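Local coordinates for dextranase (Pseudarthrobacter oxydans, PDB 6NZS), which probably hydrolyses internal alpha-1,6-glucosidic linkages of dextran, as an endo-acting dextranase of glycoside hydrolase family 49, at residues Ser35-Gln40 against Asn184-Phe189; Val98-Arg103 against Val148-Gln153; His501-Asn506 against Leu547-Val552. One frame throughout, in Å; residues are numbered along the deposited sequence.

Contact 1 (Ser35-Gln40 against Asn184-Phe189)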
loop_
_atom_site.group_PDB
_atom_site.type_symbol
_atom_site.label_atom_id
_atom_site.label_comp_id
_atom_site.label_asym_id
_atom_site.label_seq_id
_atom_site.Cartn_x
_atom_site.Cartn_y
_atom_site.Cartn_z
ATOM N N SER A 35 -14.710 -15.505 4.460
ATOM C CA SER A 35 -16.083 -15.874 4.776
ATOM C C SER A 35 -17.091 -15.278 3.809
ATOM O O SER A 35 -18.264 -15.664 3.840
ATOM C CB SER A 35 -16.445 -15.364 6.170
ATOM O OG SER A 35 -15.593 -15.940 7.140
ATOM N N PHE A 36 -16.668 -14.367 2.939
ATOM C CA PHE A 36 -17.610 -13.512 2.241
ATOM C C PHE A 36 -17.639 -13.681 0.735
ATOM O O PHE A 36 -18.662 -13.344 0.131
ATOM C CB PHE A 36 -17.346 -12.042 2.605
ATOM C CG PHE A 36 -17.329 -11.820 4.078
ATOM C CD1 PHE A 36 -18.515 -11.807 4.783
ATOM C CD2 PHE A 36 -16.139 -11.687 4.773
ATOM C CE1 PHE A 36 -18.529 -11.641 6.152
ATOM C CE2 PHE A 36 -16.153 -11.515 6.149
ATOM C CZ PHE A 36 -17.345 -11.496 6.831
ATOM N N TYR A 37 -16.580 -14.204 0.116
ATOM C CA TYR A 37 -16.501 -14.312 -1.338
ATOM C C TYR A 37 -15.923 -15.654 -1.746
ATOM O O TYR A 37 -15.029 -16.182 -1.080
ATOM C CB TYR A 37 -15.599 -13.205 -1.925
ATOM C CG TYR A 37 -16.065 -11.849 -1.490
ATOM C CD1 TYR A 37 -17.139 -11.244 -2.121
ATOM C CD2 TYR A 37 -15.485 -11.200 -0.404
ATOM C CE1 TYR A 37 -17.611 -10.020 -1.713
ATOM C CE2 TYR A 37 -15.957 -9.962 0.023
ATOM C CZ TYR A 37 -17.025 -9.385 -0.640
ATOM O OH TYR A 37 -17.531 -8.170 -0.251
ATOM N N ASP A 38 -16.437 -16.190 -2.851
ATOM C CA ASP A 38 -15.833 -17.320 -3.542
ATOM C C ASP A 38 -15.498 -16.894 -4.960
ATOM O O ASP A 38 -16.248 -16.133 -5.576
ATOM C CB ASP A 38 -16.785 -18.520 -3.598
ATOM C CG ASP A 38 -16.985 -19.166 -2.243
ATOM O OD1 ASP A 38 -15.983 -19.387 -1.540
ATOM O OD2 ASP A 38 -18.150 -19.464 -1.887
ATOM N N LEU A 39 -14.377 -17.390 -5.481
ATOM C CA LEU A 39 -13.908 -16.999 -6.806
ATOM C C LEU A 39 -13.545 -18.226 -7.636
ATOM O O LEU A 39 -12.909 -19.159 -7.138
ATOM C CB LEU A 39 -12.693 -16.075 -6.671
ATOM C CG LEU A 39 -12.197 -15.373 -7.931
ATOM C CD1 LEU A 39 -11.677 -13.981 -7.590
ATOM C CD2 LEU A 39 -11.092 -16.172 -8.561
ATOM N N GLN A 40 -13.954 -18.218 -8.909
ATOM C CA GLN A 40 -13.525 -19.205 -9.894
ATOM C C GLN A 40 -13.092 -18.474 -11.156
ATOM O O GLN A 40 -13.545 -17.359 -11.426
ATOM C CB GLN A 40 -14.642 -20.197 -10.237
ATOM C CG GLN A 40 -14.988 -21.161 -9.118
ATOM C CD GLN A 40 -16.136 -22.080 -9.483
ATOM O OE1 GLN A 40 -16.823 -21.861 -10.481
ATOM N NE2 GLN A 40 -16.348 -23.119 -8.680
ATOM N N ASN A 184 -16.500 -5.600 3.877
ATOM C CA ASN A 184 -15.664 -6.767 3.637
ATOM C C ASN A 184 -15.145 -6.608 2.214
ATOM O O ASN A 184 -15.873 -6.837 1.243
ATOM C CB ASN A 184 -16.489 -8.034 3.831
ATOM C CG ASN A 184 -17.032 -8.139 5.235
ATOM O OD1 ASN A 184 -16.277 -8.330 6.185
ATOM N ND2 ASN A 184 -18.342 -7.981 5.382
ATOM N N SER A 185 -13.909 -6.155 2.097
ATOM C CA SER A 185 -13.380 -5.876 0.774
ATOM C C SER A 185 -12.925 -7.157 0.084
ATOM O O SER A 185 -12.681 -8.193 0.715
ATOM C CB SER A 185 -12.264 -4.839 0.849
ATOM O OG SER A 185 -11.167 -5.274 1.630
ATOM N N MET A 186 -12.831 -7.078 -1.243
ATOM C CA MET A 186 -12.476 -8.226 -2.074
ATOM C C MET A 186 -11.545 -7.739 -3.175
ATOM O O MET A 186 -11.989 -7.047 -4.099
ATOM C CB MET A 186 -13.718 -8.880 -2.683
ATOM C CG MET A 186 -13.399 -10.040 -3.639
ATOM S SD MET A 186 -12.490 -11.373 -2.819
ATOM C CE MET A 186 -12.137 -12.443 -4.214
ATOM N N MET A 187 -10.267 -8.115 -3.084
ATOM C CA MET A 187 -9.271 -7.771 -4.085
ATOM C C MET A 187 -8.991 -8.983 -4.955
ATOM O O MET A 187 -8.939 -10.116 -4.469
ATOM C CB MET A 187 -7.974 -7.348 -3.397
ATOM C CG MET A 187 -7.602 -5.903 -3.638
ATOM S SD MET A 187 -8.874 -4.770 -3.069
ATOM C CE MET A 187 -8.937 -5.238 -1.333
ATOM N N ILE A 188 -8.817 -8.739 -6.250
ATOM C CA ILE A 188 -8.350 -9.756 -7.185
ATOM C C ILE A 188 -6.985 -9.328 -7.699
ATOM O O ILE A 188 -6.822 -8.203 -8.195
ATOM C CB ILE A 188 -9.327 -9.968 -8.353
ATOM C CG1 ILE A 188 -10.671 -10.489 -7.836
ATOM C CG2 ILE A 188 -8.726 -10.939 -9.387
ATOM C CD1 ILE A 188 -11.749 -10.608 -8.905
ATOM N N PHE A 189 -6.008 -10.215 -7.572
ATOM C CA PHE A 189 -4.671 -9.992 -8.095
ATOM C C PHE A 189 -4.502 -10.996 -9.238
ATOM O O PHE A 189 -4.142 -12.154 -9.018
ATOM C CB PHE A 189 -3.623 -10.216 -7.004
ATOM C CG PHE A 189 -3.771 -9.317 -5.793
ATOM C CD1 PHE A 189 -4.381 -8.063 -5.876
ATOM C CD2 PHE A 189 -3.271 -9.736 -4.571
ATOM C CE1 PHE A 189 -4.490 -7.253 -4.746
ATOM C CE2 PHE A 189 -3.371 -8.933 -3.448
ATOM C CZ PHE A 189 -3.984 -7.688 -3.533
#
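F36 opens the contact by laying its ring on the side-chain amide of N184. The two planes are only 17° apart, so this is a stack and not an edge contact. The amide carbon N184 CG sits over the ring centre, and N184 CB adds a CH-pi contact on the same face, 4.1 Å from the ring centroid. S35 CB covers the other face, so the ring is sandwiched. The amide is also fixed at N184 OD1, which accepts a hydrogen bond from T84 OG1.

Y37 reaches deeper. Its CG is anti to the carbonyl carbon (chi1 -55°), and the ring runs down toward the opposite strand. There Y37 OH donates a hydrogen bond of 2.6 Å to N184 O, meeting the carbonyl at a C=O...donor angle of 157°. M186 CB lies over the centre of one ring face, 3.7 Å from the centroid. The M186 chain bends at chi2 and carries SD back toward Y37 CB, giving an oblique Met-aromatic contact.

L39 continues the apolar layer. Its CD1 touches M186 CE at 3.7 Å and I188 CD1 at 3.6 Å.

The two strands face each other across a hydrophobic core, nearly parallel and with segment axes 9.3 Å apart. This is face-to-face packing in the N-terminal Ig-like domain. Strand 37-43 pairs with strands 51-58 and 96-102, while strand 176-192 pairs with strands 84-92 and 144-150.

Contact 2 (Val98-Arg103 against Val148-Gln153)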
loop_
_atom_site.group_PDB
_atom_site.type_symbol
_atom_site.label_atom_id
_atom_site.label_comp_id
_atom_site.label_asym_id
_atom_site.label_seq_id
_atom_site.Cartn_x
_atom_site.Cartn_y
_atom_site.Cartn_z
ATOM N N VAL A 98 -13.837 -14.290 -14.680
ATOM C CA VAL A 98 -13.753 -14.543 -13.242
ATOM C C VAL A 98 -15.158 -14.465 -12.666
ATOM O O VAL A 98 -15.819 -13.431 -12.795
ATOM C CB VAL A 98 -12.833 -13.527 -12.553
ATOM C CG1 VAL A 98 -12.754 -13.826 -11.083
ATOM C CG2 VAL A 98 -11.444 -13.567 -13.177
ATOM N N ASP A 99 -15.619 -15.551 -12.038
ATOM C CA ASP A 99 -16.896 -15.549 -11.324
ATOM C C ASP A 99 -16.628 -15.182 -9.872
ATOM O O ASP A 99 -15.799 -15.823 -9.215
ATOM C CB ASP A 99 -17.541 -16.940 -11.345
ATOM C CG ASP A 99 -17.894 -17.406 -12.738
ATOM O OD1 ASP A 99 -18.614 -16.679 -13.442
ATOM O OD2 ASP A 99 -17.457 -18.510 -13.117
ATOM N N VAL A 100 -17.330 -14.171 -9.370
ATOM C CA VAL A 100 -17.232 -13.787 -7.963
ATOM C C VAL A 100 -18.613 -13.936 -7.353
ATOM O O VAL A 100 -19.581 -13.343 -7.847
ATOM C CB VAL A 100 -16.713 -12.355 -7.766
ATOM C CG1 VAL A 100 -16.442 -12.121 -6.283
ATOM C CG2 VAL A 100 -15.449 -12.130 -8.574
ATOM N N SER A 101 -18.704 -14.724 -6.286
ATOM C CA SER A 101 -19.960 -15.003 -5.607
ATOM C C SER A 101 -19.900 -14.459 -4.188
ATOM O O SER A 101 -18.904 -14.653 -3.480
ATOM C CB SER A 101 -20.222 -16.507 -5.558
ATOM O OG SER A 101 -20.401 -17.020 -6.866
ATOM N N LEU A 102 -20.970 -13.783 -3.782
ATOM C CA LEU A 102 -21.114 -13.282 -2.424
ATOM C C LEU A 102 -21.738 -14.389 -1.579
ATOM O O LEU A 102 -22.763 -14.965 -1.964
ATOM C CB LEU A 102 -22.014 -12.046 -2.455
ATOM C CG LEU A 102 -22.263 -11.262 -1.168
ATOM C CD1 LEU A 102 -20.958 -10.801 -0.519
ATOM C CD2 LEU A 102 -23.166 -10.070 -1.451
ATOM N N ARG A 103 -21.115 -14.692 -0.435
ATOM C CA ARG A 103 -21.463 -15.842 0.398
ATOM C C ARG A 103 -22.455 -15.516 1.507
ATOM O O ARG A 103 -22.868 -16.430 2.229
ATOM C CB ARG A 103 -20.204 -16.415 1.065
ATOM C CG ARG A 103 -19.227 -17.094 0.124
ATOM C CD ARG A 103 -18.051 -17.720 0.883
ATOM N NE ARG A 103 -18.458 -18.667 1.930
ATOM C CZ ARG A 103 -18.703 -19.961 1.729
ATOM N NH1 ARG A 103 -18.602 -20.485 0.516
ATOM N NH2 ARG A 103 -19.066 -20.735 2.742
ATOM N N VAL A 148 -13.449 -5.596 -6.083
ATOM C CA VAL A 148 -14.784 -5.998 -6.523
ATOM C C VAL A 148 -15.769 -5.634 -5.414
ATOM O O VAL A 148 -15.642 -6.114 -4.279
ATOM C CB VAL A 148 -14.827 -7.503 -6.832
ATOM C CG1 VAL A 148 -16.231 -7.941 -7.221
ATOM C CG2 VAL A 148 -13.821 -7.848 -7.931
ATOM N N GLU A 149 -16.740 -4.776 -5.730
ATOM C CA GLU A 149 -17.530 -4.077 -4.708
ATOM C C GLU A 149 -19.021 -4.355 -4.902
ATOM O O GLU A 149 -19.683 -3.720 -5.731
ATOM C CB GLU A 149 -17.199 -2.585 -4.732
ATOM C CG GLU A 149 -15.685 -2.359 -4.790
ATOM C CD GLU A 149 -15.211 -0.992 -4.341
ATOM O OE1 GLU A 149 -16.040 -0.072 -4.139
ATOM O OE2 GLU A 149 -13.986 -0.853 -4.175
ATOM N N PHE A 150 -19.552 -5.302 -4.130
ATOM C CA PHE A 150 -20.980 -5.599 -4.173
ATOM C C PHE A 150 -21.733 -4.534 -3.377
ATOM O O PHE A 150 -21.405 -4.269 -2.213
ATOM C CB PHE A 150 -21.250 -6.969 -3.551
ATOM C CG PHE A 150 -20.893 -8.136 -4.432
ATOM C CD1 PHE A 150 -19.568 -8.527 -4.599
ATOM C CD2 PHE A 150 -21.889 -8.869 -5.057
ATOM C CE1 PHE A 150 -19.245 -9.618 -5.395
ATOM C CE2 PHE A 150 -21.570 -9.959 -5.857
ATOM C CZ PHE A 150 -20.250 -10.328 -6.026
ATOM N N GLU A 151 -22.740 -3.926 -4.004
ATOM C CA GLU A 151 -23.507 -2.865 -3.353
ATOM C C GLU A 151 -24.009 -3.200 -1.947
ATOM O O GLU A 151 -23.874 -2.339 -1.058
ATOM C CB GLU A 151 -24.638 -2.385 -4.277
ATOM C CG GLU A 151 -25.209 -1.034 -3.879
ATOM C CD GLU A 151 -26.279 -0.569 -4.842
ATOM O OE1 GLU A 151 -25.983 -0.457 -6.053
ATOM O OE2 GLU A 151 -27.417 -0.326 -4.389
ATOM N N PRO A 152 -24.569 -4.385 -1.664
ATOM C CA PRO A 152 -25.032 -4.664 -0.292
ATOM C C PRO A 152 -23.925 -4.702 0.751
ATOM O O PRO A 152 -24.237 -4.659 1.950
ATOM C CB PRO A 152 -25.720 -6.034 -0.409
ATOM C CG PRO A 152 -25.958 -6.234 -1.857
ATOM C CD PRO A 152 -24.919 -5.477 -2.594
ATOM N N GLN A 153 -22.655 -4.790 0.346
ATOM C CA GLN A 153 -21.534 -4.773 1.277
ATOM C C GLN A 153 -21.053 -3.366 1.614
ATOM O O GLN A 153 -20.248 -3.210 2.541
ATOM C CB GLN A 153 -20.391 -5.627 0.716
ATOM C CG GLN A 153 -20.596 -7.111 0.965
ATOM C CD GLN A 153 -20.465 -7.440 2.430
ATOM O OE1 GLN A 153 -19.492 -7.051 3.071
ATOM N NE2 GLN A 153 -21.457 -8.122 2.984
#
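F150 is the centre of this contact, and L102 and V100 meet its ring in different ways. L102 comes over one face. Its CB stands 4.2 Å from the ring centroid, 18° off the normal and displaced toward the rim, which makes a CH-pi contact. The two side chains extend from facing strands and overlap alongside, and L102 CD2 reaches F150 CD2 at 4.0 Å.

V100 meets the far end of the ring. Its carbonyl oxygen lies in the ring plane at the edge, with V100 O 3.6 Å from F150 CZ. Its CG1, anti to the backbone N (chi1 -171°), touches F150 CE1 at 3.9 Å. The same methyl faces V148 CG1 more loosely, at 4.3 Å.

L102 uses its other methyl on Q153, with CD1 4.0 Å from Q153 CG. The amide of Q153 is turned to N184 and Q106. The short 3-10 turn that brings Q153 back toward L102 includes a backbone bond from Q153 N to F150 O, 2.9 Å long.

This is mainly apolar packing, as in a beta-sandwich, between facing layers of the N-terminal Ig-like domain. The segment axes are 9.4 Å apart and inclined at 38°. Strand 96-102 runs between strands 37-43 and 132-137. Strand 144-150 runs between strands 114-117 and 176-192. V133 and I135 of strand 132-137 also pack on this core, as does I188 of strand 176-192.

Contact 3 (His501-Asn506 against Leu547-Val552)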
loop_
_atom_site.group_PDB
_atom_site.type_symbol
_atom_site.label_atom_id
_atom_site.label_comp_id
_atom_site.label_asym_id
_atom_site.label_seq_id
_atom_site.Cartn_x
_atom_site.Cartn_y
_atom_site.Cartn_z
ATOM N N HIS A 501 5.692 18.971 -9.946
ATOM C CA HIS A 501 4.601 18.997 -10.908
ATOM C C HIS A 501 3.588 17.932 -10.525
ATOM O O HIS A 501 3.951 16.765 -10.354
ATOM C CB HIS A 501 5.132 18.751 -12.324
ATOM C CG HIS A 501 4.218 19.237 -13.404
ATOM N ND1 HIS A 501 4.477 20.368 -14.150
ATOM C CD2 HIS A 501 3.045 18.740 -13.864
ATOM C CE1 HIS A 501 3.500 20.543 -15.026
ATOM N NE2 HIS A 501 2.619 19.567 -14.874
ATOM N N VAL A 502 2.325 18.337 -10.386
ATOM C CA VAL A 502 1.212 17.424 -10.127
ATOM C C VAL A 502 0.230 17.599 -11.275
ATOM O O VAL A 502 -0.444 18.635 -11.368
ATOM C CB VAL A 502 0.542 17.705 -8.773
ATOM C CG1 VAL A 502 -0.588 16.705 -8.514
ATOM C CG2 VAL A 502 1.566 17.657 -7.641
ATOM N N LYS A 503 0.158 16.607 -12.155
ATOM C CA LYS A 503 -0.677 16.665 -13.346
ATOM C C LYS A 503 -1.803 15.645 -13.228
ATOM O O LYS A 503 -1.561 14.469 -12.931
ATOM C CB LYS A 503 0.141 16.391 -14.611
ATOM C CG LYS A 503 -0.667 16.536 -15.888
ATOM C CD LYS A 503 0.216 16.449 -17.136
ATOM C CE LYS A 503 -0.621 16.670 -18.386
ATOM N NZ LYS A 503 0.221 16.835 -19.608
ATOM N N ASN A 504 -3.031 16.091 -13.474
ATOM C CA ASN A 504 -4.211 15.223 -13.421
ATOM C C ASN A 504 -4.377 14.543 -12.059
ATOM O O ASN A 504 -4.658 13.343 -11.966
ATOM C CB ASN A 504 -4.261 14.207 -14.571
ATOM C CG ASN A 504 -5.616 13.509 -14.662
ATOM O OD1 ASN A 504 -6.649 14.081 -14.283
ATOM N ND2 ASN A 504 -5.620 12.269 -15.138
ATOM N N LEU A 505 -4.213 15.323 -10.994
ATOM C CA LEU A 505 -4.778 14.942 -9.702
ATOM C C LEU A 505 -6.275 15.175 -9.823
ATOM O O LEU A 505 -6.736 16.321 -9.823
ATOM C CB LEU A 505 -4.184 15.795 -8.584
ATOM C CG LEU A 505 -4.880 15.663 -7.222
ATOM C CD1 LEU A 505 -4.815 14.223 -6.722
ATOM C CD2 LEU A 505 -4.296 16.622 -6.198
ATOM N N ASN A 506 -7.042 14.093 -9.966
ATOM C CA ASN A 506 -8.481 14.183 -10.164
ATOM C C ASN A 506 -9.168 13.531 -8.977
ATOM O O ASN A 506 -8.992 12.334 -8.720
ATOM C CB ASN A 506 -8.919 13.594 -11.512
ATOM C CG ASN A 506 -8.606 12.119 -11.655
ATOM O OD1 ASN A 506 -9.488 11.274 -11.489
ATOM N ND2 ASN A 506 -7.363 11.800 -12.027
ATOM N N LEU A 547 0.184 22.759 -10.439
ATOM C CA LEU A 547 -1.026 21.935 -10.386
ATOM C C LEU A 547 -1.707 22.058 -11.744
ATOM O O LEU A 547 -2.454 23.010 -11.990
ATOM C CB LEU A 547 -1.950 22.388 -9.261
ATOM C CG LEU A 547 -1.279 22.500 -7.891
ATOM C CD1 LEU A 547 -2.231 23.079 -6.854
ATOM C CD2 LEU A 547 -0.718 21.171 -7.420
ATOM N N GLU A 548 -1.456 21.097 -12.621
ATOM C CA GLU A 548 -1.996 21.098 -13.975
ATOM C C GLU A 548 -3.156 20.109 -14.036
ATOM O O GLU A 548 -2.977 18.926 -13.743
ATOM C CB GLU A 548 -0.909 20.690 -14.973
ATOM C CG GLU A 548 -1.383 20.689 -16.408
ATOM C CD GLU A 548 -0.307 20.278 -17.396
ATOM O OE1 GLU A 548 0.822 19.958 -16.959
ATOM O OE2 GLU A 548 -0.593 20.275 -18.609
ATOM N N ASN A 549 -4.345 20.591 -14.407
ATOM C CA ASN A 549 -5.535 19.741 -14.452
ATOM C C ASN A 549 -5.808 19.075 -13.108
ATOM O O ASN A 549 -6.161 17.896 -13.042
ATOM C CB ASN A 549 -5.465 18.702 -15.570
ATOM C CG ASN A 549 -5.241 19.329 -16.913
ATOM O OD1 ASN A 549 -5.675 20.456 -17.156
ATOM N ND2 ASN A 549 -4.561 18.607 -17.801
ATOM N N TYR A 550 -5.601 19.822 -12.031
ATOM C CA TYR A 550 -6.140 19.452 -10.727
ATOM C C TYR A 550 -7.645 19.655 -10.790
ATOM O O TYR A 550 -8.110 20.738 -11.154
ATOM C CB TYR A 550 -5.502 20.360 -9.672
ATOM C CG TYR A 550 -6.138 20.407 -8.294
ATOM C CD1 TYR A 550 -6.739 19.282 -7.727
ATOM C CD2 TYR A 550 -6.122 21.581 -7.553
ATOM C CE1 TYR A 550 -7.300 19.336 -6.464
ATOM C CE2 TYR A 550 -6.679 21.651 -6.298
ATOM C CZ TYR A 550 -7.275 20.525 -5.756
ATOM O OH TYR A 550 -7.837 20.603 -4.506
ATOM N N SER A 551 -8.416 18.607 -10.501
ATOM C CA SER A 551 -9.863 18.701 -10.643
ATOM C C SER A 551 -10.564 18.074 -9.449
ATOM O O SER A 551 -10.053 17.140 -8.822
ATOM C CB SER A 551 -10.366 18.055 -11.941
ATOM O OG SER A 551 -10.193 16.642 -11.934
ATOM N N VAL A 552 -11.742 18.614 -9.140
ATOM C CA VAL A 552 -12.636 18.080 -8.118
ATOM C C VAL A 552 -14.010 17.953 -8.752
ATOM O O VAL A 552 -14.522 18.924 -9.318
ATOM C CB VAL A 552 -12.711 18.997 -6.886
ATOM C CG1 VAL A 552 -13.517 18.312 -5.800
ATOM C CG2 VAL A 552 -11.305 19.355 -6.373
HETATM O O HOH W 1 2.410 18.834 -18.785
HETATM O O HOH W 2 -8.156 16.224 -13.688
#
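E548 meets H501 and K503 through its carboxylate. H501 NE2 donates to E548 OE1 at 2.8 Å, with the oxygen in the imidazole plane. The ring and carboxylate planes are 71° apart. The extended K503 chain runs beside that of E548. Its NZ forms a long salt bridge to E548 OE2, 3.7 Å, and a water joins K503 NZ to E548 OE1. T587 holds OE2 by a further hydrogen bond. The nearby lysine and these bonds would probably favour a charged carboxylate. An alanine in place of E548 would probably leave H501 NE2 without its acceptor and K503 without this long salt-bridge partner.

The parallel backbones set these groups side by side. E548 N bonds to V502 O, N504 N to E548 O at 2.8 Å, and S551 N to L505 O at 2.9 Å. N504 and N549 interrupt the extended course together, both with left-handed backbone angles. A second water links N504 OD1, N549 O and S551 OG.

V502 and L505 are buried on the side of L450. V502 CB touches L547 CD2, and L505 CD2 touches Y550 CD1, both at 3.9 Å.

The two strands are parallel, in-register rungs of successive coils of the family 49 beta-solenoid. Strand 495-507 lies between strand 469-482, where N478 and T480 bind N504 and N506, and strand 545-552. Strand 582-585 pairs in parallel with strand 545-552.

Contacts 1 and 2 belong to one core, in the N-terminal Ig-like domain. Their centres are 7 Å apart, and contact 2 is nested within the chain loop that contact 1 closes. Two polar bonds join them: a salt bridge between D38 OD2 and R103 NH1 at 2.6 Å, and a probable hydrogen bond between N184 ND2 and Q153 OE1 at 2.7 Å. Y37 also packs on Q153. Contact 3 is separate, in the family 49 beta-solenoid region. Its centre is about 33 Å from that of contact 1 and about 32 Å from that of contact 2. The nearest atoms of contacts 2 and 3 are about 15 Å apart.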